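Local coordinates for protein integrase (Unidentified phage, PDB 2OXO) that catalyses, as the full-length enzyme of which this is the core-binding domain, site-specific recombination that integrates the phage genome and, with excisionase, excises it, at residues W6-E11 with A33-L38. Numbering follows the deposited sequence.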
# COMPACT_ATOMS: atom_id res chain seq x y z
N TRP A 6 -9.50 -1.61 -2.96
CA TRP A 6 -8.40 -1.80 -3.94
C TRP A 6 -7.33 -2.77 -3.40
O TRP A 6 -6.86 -3.65 -4.14
CB TRP A 6 -7.77 -0.46 -4.40
CG TRP A 6 -6.67 -0.79 -5.37
CD1 TRP A 6 -5.31 -0.64 -5.17
CD2 TRP A 6 -6.83 -1.45 -6.63
NE1 TRP A 6 -4.63 -1.15 -6.25
CE2 TRP A 6 -5.53 -1.64 -7.17
CE3 TRP A 6 -7.95 -1.86 -7.38
CZ2 TRP A 6 -5.32 -2.25 -8.42
CZ3 TRP A 6 -7.74 -2.46 -8.65
CH2 TRP A 6 -6.44 -2.63 -9.15
N LEU A 7 -7.02 -2.66 -2.11
CA LEU A 7 -6.08 -3.60 -1.44
C LEU A 7 -6.57 -5.06 -1.60
O LEU A 7 -5.79 -5.97 -1.91
CB LEU A 7 -5.90 -3.23 0.04
CG LEU A 7 -5.25 -1.85 0.27
CD1 LEU A 7 -5.03 -1.64 1.67
CD2 LEU A 7 -3.89 -1.72 -0.47
N ASP A 8 -7.88 -5.27 -1.42
CA ASP A 8 -8.49 -6.58 -1.68
C ASP A 8 -8.12 -7.09 -3.07
O ASP A 8 -7.65 -8.22 -3.23
CB ASP A 8 -10.02 -6.50 -1.49
CG ASP A 8 -10.41 -6.29 -0.05
OD1 ASP A 8 -9.53 -6.44 0.82
OD2 ASP A 8 -11.57 -5.96 0.23
N ARG A 9 -8.33 -6.25 -4.08
CA ARG A 9 -7.94 -6.57 -5.46
C ARG A 9 -6.43 -6.71 -5.67
O ARG A 9 -5.96 -7.50 -6.49
CB ARG A 9 -8.50 -5.51 -6.41
CG ARG A 9 -10.03 -5.66 -6.67
CD ARG A 9 -10.60 -4.33 -7.12
NE ARG A 9 -12.03 -4.04 -6.86
CZ ARG A 9 -12.75 -4.32 -5.76
NH1 ARG A 9 -12.23 -4.95 -4.70
NH2 ARG A 9 -14.03 -3.93 -5.74
N TYR A 10 -5.65 -5.91 -4.94
CA TYR A 10 -4.22 -5.94 -5.11
C TYR A 10 -3.64 -7.25 -4.55
O TYR A 10 -2.65 -7.77 -5.05
CB TYR A 10 -3.63 -4.72 -4.39
CG TYR A 10 -2.13 -4.64 -4.37
CD1 TYR A 10 -1.38 -4.58 -5.57
CD2 TYR A 10 -1.45 -4.59 -3.18
CE1 TYR A 10 0.01 -4.48 -5.53
CE2 TYR A 10 -0.06 -4.51 -3.15
CZ TYR A 10 0.65 -4.45 -4.32
OH TYR A 10 2.01 -4.36 -4.23
N GLU A 11 -4.25 -7.78 -3.48
CA GLU A 11 -3.83 -9.09 -2.92
C GLU A 11 -3.94 -10.16 -3.98
O GLU A 11 -3.13 -11.08 -4.02
CB GLU A 11 -4.69 -9.46 -1.72
CG GLU A 11 -4.38 -8.67 -0.48
CD GLU A 11 -5.35 -8.93 0.64
OE1 GLU A 11 -5.13 -8.35 1.73
OE2 GLU A 11 -6.31 -9.71 0.44
N ALA A 33 -0.85 -3.65 7.38
CA ALA A 33 -0.37 -2.41 8.00
C ALA A 33 -1.00 -1.20 7.31
O ALA A 33 -1.37 -0.19 7.98
CB ALA A 33 1.20 -2.33 7.93
N ILE A 34 -1.09 -1.25 5.98
CA ILE A 34 -1.72 -0.13 5.21
C ILE A 34 -3.22 0.03 5.58
O ILE A 34 -3.70 1.12 5.86
CB ILE A 34 -1.54 -0.33 3.66
CG1 ILE A 34 -0.05 -0.20 3.26
CG2 ILE A 34 -2.41 0.66 2.87
CD1 ILE A 34 0.31 -0.68 1.80
N ARG A 35 -3.96 -1.08 5.60
CA ARG A 35 -5.39 -1.08 5.97
C ARG A 35 -5.64 -0.46 7.34
O ARG A 35 -6.58 0.33 7.54
CB ARG A 35 -5.91 -2.51 6.09
CG ARG A 35 -6.05 -3.22 4.87
CD ARG A 35 -6.91 -4.48 5.09
NE ARG A 35 -6.65 -5.35 3.97
CZ ARG A 35 -7.41 -5.37 2.89
NH1 ARG A 35 -8.50 -4.59 2.82
NH2 ARG A 35 -7.09 -6.17 1.90
N ARG A 36 -4.81 -0.87 8.29
CA ARG A 36 -4.79 -0.33 9.64
C ARG A 36 -4.38 1.14 9.69
O ARG A 36 -4.89 1.92 10.51
CB ARG A 36 -3.84 -1.19 10.50
CG ARG A 36 -4.41 -1.48 11.86
N GLY A 37 -3.46 1.53 8.80
CA GLY A 37 -2.87 2.85 8.83
C GLY A 37 -3.63 3.94 8.08
O GLY A 37 -3.45 5.14 8.39
N LEU A 38 -4.41 3.55 7.07
CA LEU A 38 -5.10 4.52 6.19
C LEU A 38 -6.59 4.20 6.07
O LEU A 38 -6.94 3.03 6.08
CB LEU A 38 -4.51 4.51 4.77
CG LEU A 38 -3.07 5.03 4.59
CD1 LEU A 38 -2.48 4.69 3.17
CD2 LEU A 38 -2.99 6.54 4.94
O HOH W 1 -4.90 -7.11 4.96
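Arg35 reaches across from helix 21-37 to helix 3-17 and sets its guanidinium between two carboxylates, those of Asp8 and Glu11. Its NH2 is the nitrogen that meets both acids. Asp8 OD1 lies 2.7 Å from Arg35 NH2, met nearly along its own C-O axis but tilted out of the guanidinium plane, and the bond is strongly bent. The same oxygen takes a weak second bond from Arg35 NH1, so a single carboxylate oxygen sits in the fork of the two terminal nitrogens. Glu11 OE1, 2.9 Å from Arg35 NH2, gives a straighter bond (159°); it lies close to the guanidinium plane, while the nitrogen stands above the carboxylate plane, the two planes being 68° apart. Asp8 and Glu11, three residues apart, stand on successive turns, spaced to share one arginine.

Leu7 lies beneath this polar group. Its CB rests over one guanidinium face, toward its rim, 3.7 Å from Arg35 NH2, and its CD1 packs against both the CG of Arg35 and, at 3.7 Å, the CG2 of Ile34. Branched aliphatic chains suit this inner side, whereas arginine offers methylenes to leucine and charge to the acids at the rim.

The reach depends on an Arg35 chain extended from CG to NE, since the antiparallel helix segments run 11.5 Å apart. A water accepts from Arg35 NE at 2.7 Å, and NH1 also bonds to the carbonyl oxygen of His4, so all three nitrogens are engaged and the group's rotation is fixed. Ile31, one turn before Arg35, extends the apolar seam along Leu7 and Tyr10. A salt-bridge network at the edge of the contact, over an apolar seam, thus joins the first two, antiparallel helices of the four-helix core-binding domain of this phage integrase.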